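Local coordinates for cell death activator CIDE-3 (Mus musculus, PDB 4IKG), which transfers triacylglycerols between lipid droplets and so drives their fusion into the single large droplet of white adipocytes, at residues R6-S11 / I21-L26; L46-D51 / K66-M71. One frame throughout, in Å; residues are numbered along the deposited sequence. Where two conformers were deposited one is given.

How the interactions relate
Interactions 1 and 2 are two pairings within one mixed sheet, that of the ubiquitin-like CIDE-N domain, the part of the protein involved in homodimerization. Interaction 1 forms the open end of the hairpin of strands 7-11 and 18-22, away from its turn; interaction 2 sets strand 45-48 antiparallel to strand 69-73. Their centres lie about 10 Å apart, and they meet where strand 7-11 runs parallel to strand 69-73: S11 N probably gives a hydrogen bond to F70 O at 3.0 Å, while R9 O and F70 N are probable partners whose 2.5 Å is too short to be taken at face value. F70, central to interaction 2, also touches C8 of interaction 1, and F61 of helix 58-63 packs against both contacts.

Interaction 1. Residues R6-S11 / I21-L26; sequences RPCRVS and IMAHSL
Backbone hydrogen bonds between R6, C8, I21 and A23 form the open end of a β-hairpin, away from its turn. C8 and I21 form an antiparallel hydrogen-bonded pair: I21 N gives a nearly straight bond to C8 O (2.9 Å, 164°), in the carbonyl plane, while the return bond from C8 N to I21 O is weak. One residue along, P7 and M22 make a non-hydrogen-bonded pair, a position that suits proline, which lacks an N-H. Beyond it A23 N reaches R6 O at 2.7 Å, tilted from the carbonyl plane, and M22 CA adds a C-H...O contact to the same oxygen.

Apolar contacts line both faces. On the face of P7 and M22, the methionine side chain, bent at chi2 and chi3 (-54° and -62°), folds back over the opposing strand: its SD approaches P7 CA at 3.7 Å and its CE lies 4.1 Å from P7 CD. On the other face, C8 SG meets A23 CB at 3.8 Å, and V10 CG2 touches I21 CD1 at 4.1 Å. Helix 26-36 covers V10, I21 and A23, through V33 and L29, while F61 of helix 58-63 touches C8 and A23.

The R6 guanidinium turns away from the hairpin partner. Its NH2 donates to P7 O at 2.7 Å, with the acceptor in the guanidinium plane; NE bonds F61 O, NH1 makes a weak bond to A65 O, and the group makes a cation-pi contact with F61.

The contact divides its labour: backbone bonds set the register, a folded thioether covers the proline face, apolar side chains of the other face meet the two helices, and the guanidinium of a buried arginine spends its donors on carbonyl oxygens, which should offset much of the burial cost.

Interaction 2. Residues L46-D51 / K66-M71; sequences LVLEED and KDTMFM
L46 meets the ring of F70 with its outer carbons, a contact diagonal to the non-hydrogen-bonded pair of L48 and F70, whose side chains diverge. From CB, the first torsion (chi1 -177°) sets CG anti to the backbone N, 3.8 Å from F70 CD1. The branch then divides: CD1 approaches F70 CB at 3.7 Å, whereas CD2 comes obliquely to the ring, 3.6 Å from CD1 of F70. T68 CG2 lies over one face of that ring, offset toward its rim, and also touches L48 CD2.

V47 and M71 form an antiparallel hydrogen-bonded pair in which V47 N gives to M71 O at 2.9 Å and the return bond is weak; V47 CG1 packs beside M71 CB. Past the strand end, M69 O takes E49 N at 3.1 Å and a water that links it weakly to E50 N. E49 CG packs on M69 CG at 3.5 Å, while its carboxylate forms a salt bridge with R15.

In the mixed sheet of this ubiquitin-like domain, strand 69-73 lies between strands 45-48 and 7-11, and L46 packs on L26, L29 and L30 of helix 26-36 and F61 of helix 58-63.

Interaction 1. Residues R6-S11 / I21-L26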
loop_
_atom_site.group_PDB
_atom_site.type_symbol
_atom_site.label_atom_id
_atom_site.label_comp_id
_atom_site.label_asym_id
_atom_site.label_seq_id
_atom_site.Cartn_x
_atom_site.Cartn_y
_atom_site.Cartn_z
ATOM N N ARG A 6 10.073 2.362 7.474
ATOM C CA ARG A 6 9.010 3.362 7.449
ATOM C C ARG A 6 7.660 2.721 7.757
ATOM O O ARG A 6 7.298 1.709 7.156
ATOM C CB ARG A 6 8.964 4.042 6.079
ATOM C CG ARG A 6 7.897 5.116 5.936
ATOM C CD ARG A 6 7.047 4.875 4.699
ATOM N NE ARG A 6 6.497 6.115 4.160
ATOM C CZ ARG A 6 5.383 6.693 4.598
ATOM N NH1 ARG A 6 4.960 7.821 4.045
ATOM N NH2 ARG A 6 4.694 6.147 5.590
ATOM N N PRO A 7 6.908 3.312 8.700
ATOM C CA PRO A 7 5.585 2.799 9.073
ATOM C C PRO A 7 4.552 3.041 7.977
ATOM O O PRO A 7 4.507 4.129 7.399
ATOM C CB PRO A 7 5.236 3.616 10.319
ATOM C CG PRO A 7 5.995 4.887 10.155
ATOM C CD PRO A 7 7.282 4.502 9.485
ATOM N N CYS A 8 3.736 2.031 7.695
ATOM C CA CYS A 8 2.731 2.131 6.644
ATOM C C CYS A 8 1.399 1.545 7.098
ATOM O O CYS A 8 1.349 0.432 7.619
ATOM C CB CYS A 8 3.207 1.412 5.378
ATOM S SG CYS A 8 4.776 2.008 4.703
ATOM N N ARG A 9 0.319 2.295 6.906
ATOM C CA ARG A 9 -1.012 1.791 7.225
ATOM C C ARG A 9 -1.699 1.335 5.943
ATOM O O ARG A 9 -2.152 2.157 5.144
ATOM C CB ARG A 9 -1.843 2.861 7.935
ATOM C CG ARG A 9 -1.156 3.452 9.159
ATOM C CD ARG A 9 -2.049 4.453 9.879
ATOM N NE ARG A 9 -1.337 5.139 10.955
ATOM C CZ ARG A 9 -1.897 6.007 11.792
ATOM N NH1 ARG A 9 -3.186 6.299 11.684
ATOM N NH2 ARG A 9 -1.168 6.583 12.739
ATOM N N VAL A 10 -1.766 0.021 5.744
ATOM C CA VAL A 10 -2.282 -0.535 4.496
ATOM C C VAL A 10 -3.677 -1.137 4.663
ATOM O O VAL A 10 -3.901 -1.983 5.531
ATOM C CB VAL A 10 -1.322 -1.597 3.922
ATOM C CG1 VAL A 10 -1.827 -2.108 2.584
ATOM C CG2 VAL A 10 0.076 -1.016 3.781
ATOM N N SER A 11 -4.611 -0.692 3.825
ATOM C CA SER A 11 -5.983 -1.186 3.869
ATOM C C SER A 11 -6.305 -2.019 2.634
ATOM O O SER A 11 -5.582 -1.975 1.638
ATOM C CB SER A 11 -6.967 -0.020 3.983
ATOM O OG SER A 11 -8.310 -0.471 3.918
ATOM N N ILE A 21 2.488 -1.990 8.654
ATOM C CA ILE A 21 3.623 -2.684 8.068
ATOM C C ILE A 21 4.837 -1.771 7.983
ATOM O O ILE A 21 4.763 -0.671 7.435
ATOM C CB ILE A 21 3.296 -3.186 6.649
ATOM C CG1 ILE A 21 2.064 -4.095 6.667
ATOM C CG2 ILE A 21 4.492 -3.914 6.054
ATOM C CD1 ILE A 21 1.565 -4.483 5.295
ATOM N N MET A 22 5.957 -2.228 8.530
ATOM C CA MET A 22 7.209 -1.509 8.365
ATOM C C MET A 22 7.764 -1.787 6.971
ATOM O O MET A 22 7.922 -2.943 6.579
ATOM C CB MET A 22 8.215 -1.920 9.440
ATOM C CG MET A 22 7.777 -1.562 10.850
ATOM S SD MET A 22 7.363 0.189 11.015
ATOM C CE MET A 22 8.942 0.950 10.633
ATOM N N ALA A 23 8.046 -0.724 6.222
ATOM C CA ALA A 23 8.558 -0.863 4.861
ATOM C C ALA A 23 9.834 -0.059 4.623
ATOM O O ALA A 23 9.884 1.138 4.904
ATOM C CB ALA A 23 7.491 -0.459 3.857
ATOM N N HIS A 24 10.875 -0.708 4.114
ATOM C CA HIS A 24 12.120 -0.005 3.808
ATOM C C HIS A 24 11.974 0.862 2.564
ATOM O O HIS A 24 12.571 1.933 2.470
ATOM C CB HIS A 24 13.272 -0.987 3.612
ATOM C CG HIS A 24 14.100 -1.203 4.838
ATOM N ND1 HIS A 24 13.900 -2.265 5.692
ATOM C CD2 HIS A 24 15.137 -0.498 5.350
ATOM C CE1 HIS A 24 14.776 -2.205 6.679
ATOM N NE2 HIS A 24 15.539 -1.140 6.494
ATOM N N SER A 25 11.203 0.379 1.599
ATOM C CA SER A 25 10.854 1.195 0.431
ATOM C C SER A 25 9.581 0.663 -0.234
ATOM O O SER A 25 9.010 -0.332 0.217
ATOM C CB SER A 25 12.006 1.320 -0.579
ATOM O OG SER A 25 12.562 0.072 -0.929
ATOM N N LEU A 26 9.142 1.342 -1.292
ATOM C CA LEU A 26 7.942 0.970 -2.042
ATOM C C LEU A 26 7.976 -0.483 -2.503
ATOM O O LEU A 26 7.031 -1.246 -2.271
ATOM C CB LEU A 26 7.793 1.887 -3.259
ATOM C CG LEU A 26 6.613 1.658 -4.203
ATOM C CD1 LEU A 26 5.314 1.701 -3.434
ATOM C CD2 LEU A 26 6.609 2.704 -5.303
#

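Interaction 2. Residues L46-D51 / K66-M71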
loop_
_atom_site.group_PDB
_atom_site.type_symbol
_atom_site.label_atom_id
_atom_site.label_comp_id
_atom_site.label_asym_id
_atom_site.label_seq_id
_atom_site.Cartn_x
_atom_site.Cartn_y
_atom_site.Cartn_z
ATOM N N LEU A 46 0.537 0.605 -5.589
ATOM C CA LEU A 46 0.212 1.169 -4.287
ATOM C C LEU A 46 -0.522 2.484 -4.492
ATOM O O LEU A 46 -0.086 3.332 -5.275
ATOM C CB LEU A 46 1.472 1.400 -3.457
ATOM C CG LEU A 46 1.198 1.922 -2.045
ATOM C CD1 LEU A 46 0.349 0.924 -1.271
ATOM C CD2 LEU A 46 2.489 2.219 -1.304
ATOM N N VAL A 47 -1.637 2.658 -3.793
ATOM C CA VAL A 47 -2.469 3.832 -4.010
ATOM C C VAL A 47 -2.851 4.493 -2.687
ATOM O O VAL A 47 -2.749 3.875 -1.632
ATOM C CB VAL A 47 -3.724 3.460 -4.839
ATOM C CG1 VAL A 47 -4.983 3.441 -3.973
ATOM C CG2 VAL A 47 -3.881 4.405 -6.017
ATOM N N LEU A 48 -3.261 5.757 -2.737
ATOM C CA LEU A 48 -3.762 6.425 -1.540
ATOM C C LEU A 48 -5.232 6.065 -1.300
ATOM O O LEU A 48 -6.047 6.113 -2.223
ATOM C CB LEU A 48 -3.583 7.943 -1.641
ATOM C CG LEU A 48 -2.151 8.480 -1.590
ATOM C CD1 LEU A 48 -2.148 9.997 -1.452
ATOM C CD2 LEU A 48 -1.371 7.838 -0.452
ATOM N N GLU A 49 -5.560 5.696 -0.062
ATOM C CA GLU A 49 -6.927 5.315 0.306
ATOM C C GLU A 49 -7.867 6.512 0.251
ATOM O O GLU A 49 -9.081 6.361 0.114
ATOM C CB GLU A 49 -6.953 4.685 1.708
ATOM C CG GLU A 49 -7.829 5.410 2.742
ATOM C CD GLU A 49 -9.285 4.961 2.715
ATOM O OE1 GLU A 49 -9.538 3.757 2.504
ATOM O OE2 GLU A 49 -10.177 5.818 2.894
ATOM N N GLU A 50 -7.296 7.706 0.351
ATOM C CA GLU A 50 -8.094 8.921 0.415
ATOM C C GLU A 50 -8.762 9.256 -0.914
ATOM O O GLU A 50 -9.945 9.604 -0.946
ATOM C CB GLU A 50 -7.248 10.101 0.891
ATOM C CG GLU A 50 -8.023 11.402 0.992
ATOM C CD GLU A 50 -7.161 12.549 1.474
ATOM O OE1 GLU A 50 -7.575 13.716 1.314
ATOM O OE2 GLU A 50 -6.068 12.283 2.016
ATOM N N ASP A 51 -8.011 9.147 -2.008
ATOM C CA ASP A 51 -8.528 9.537 -3.318
ATOM C C ASP A 51 -7.992 8.705 -4.484
ATOM O O ASP A 51 -8.236 9.035 -5.645
ATOM C CB ASP A 51 -8.253 11.023 -3.567
ATOM C CG ASP A 51 -6.849 11.429 -3.164
ATOM O OD1 ASP A 51 -5.921 10.607 -3.325
ATOM O OD2 ASP A 51 -6.675 12.567 -2.680
ATOM N N LYS A 66 3.380 9.874 8.041
ATOM C CA LYS A 66 3.499 8.561 8.660
ATOM C C LYS A 66 2.156 7.912 8.986
ATOM O O LYS A 66 2.066 6.690 9.129
ATOM C CB LYS A 66 4.365 8.638 9.912
ATOM C CG LYS A 66 5.846 8.792 9.624
ATOM C CD LYS A 66 6.666 8.367 10.830
ATOM C CE LYS A 66 8.137 8.186 10.486
ATOM N NZ LYS A 66 8.927 7.593 11.608
ATOM N N ASP A 67 1.118 8.733 9.104
ATOM C CA ASP A 67 -0.216 8.224 9.383
ATOM C C ASP A 67 -1.022 8.046 8.099
ATOM O O ASP A 67 -2.241 7.881 8.140
ATOM C CB ASP A 67 -0.949 9.144 10.363
ATOM C CG ASP A 67 -1.185 10.536 9.802
ATOM O OD1 ASP A 67 -0.478 10.935 8.854
ATOM O OD2 ASP A 67 -2.082 11.234 10.321
ATOM N N THR A 68 -0.333 8.075 6.962
ATOM C CA THR A 68 -0.982 7.914 5.662
ATOM C C THR A 68 -1.575 6.518 5.498
ATOM O O THR A 68 -0.874 5.515 5.654
ATOM C CB THR A 68 -0.001 8.175 4.500
ATOM O OG1 THR A 68 0.467 9.528 4.557
ATOM C CG2 THR A 68 -0.684 7.934 3.162
ATOM N N MET A 69 -2.867 6.457 5.183
ATOM C CA MET A 69 -3.525 5.179 4.940
ATOM C C MET A 69 -3.396 4.787 3.473
ATOM O O MET A 69 -3.882 5.493 2.586
ATOM C CB MET A 69 -5.000 5.244 5.339
ATOM C CG MET A 69 -5.748 3.929 5.180
ATOM S SD MET A 69 -5.131 2.623 6.261
ATOM C CE MET A 69 -5.488 3.332 7.869
ATOM N N PHE A 70 -2.734 3.664 3.219
ATOM C CA PHE A 70 -2.554 3.190 1.853
ATOM C C PHE A 70 -3.652 2.228 1.427
ATOM O O PHE A 70 -4.540 1.883 2.209
ATOM C CB PHE A 70 -1.191 2.520 1.685
ATOM C CG PHE A 70 -0.032 3.454 1.859
ATOM C CD1 PHE A 70 0.412 4.234 0.804
ATOM C CD2 PHE A 70 0.614 3.555 3.078
ATOM C CE1 PHE A 70 1.481 5.095 0.964
ATOM C CE2 PHE A 70 1.684 4.416 3.242
ATOM C CZ PHE A 70 2.116 5.187 2.184
ATOM N N MET A 71 -3.578 1.805 0.171
ATOM C CA MET A 71 -4.530 0.867 -0.398
ATOM C C MET A 71 -3.870 0.149 -1.566
ATOM O O MET A 71 -3.486 0.775 -2.559
ATOM C CB MET A 71 -5.793 1.593 -0.855
ATOM C CG MET A 71 -6.872 0.671 -1.393
ATOM S SD MET A 71 -8.527 1.283 -1.025
ATOM C CE MET A 71 -9.406 0.756 -2.495
HETATM O O HOH W 1 -4.930 8.140 2.173
#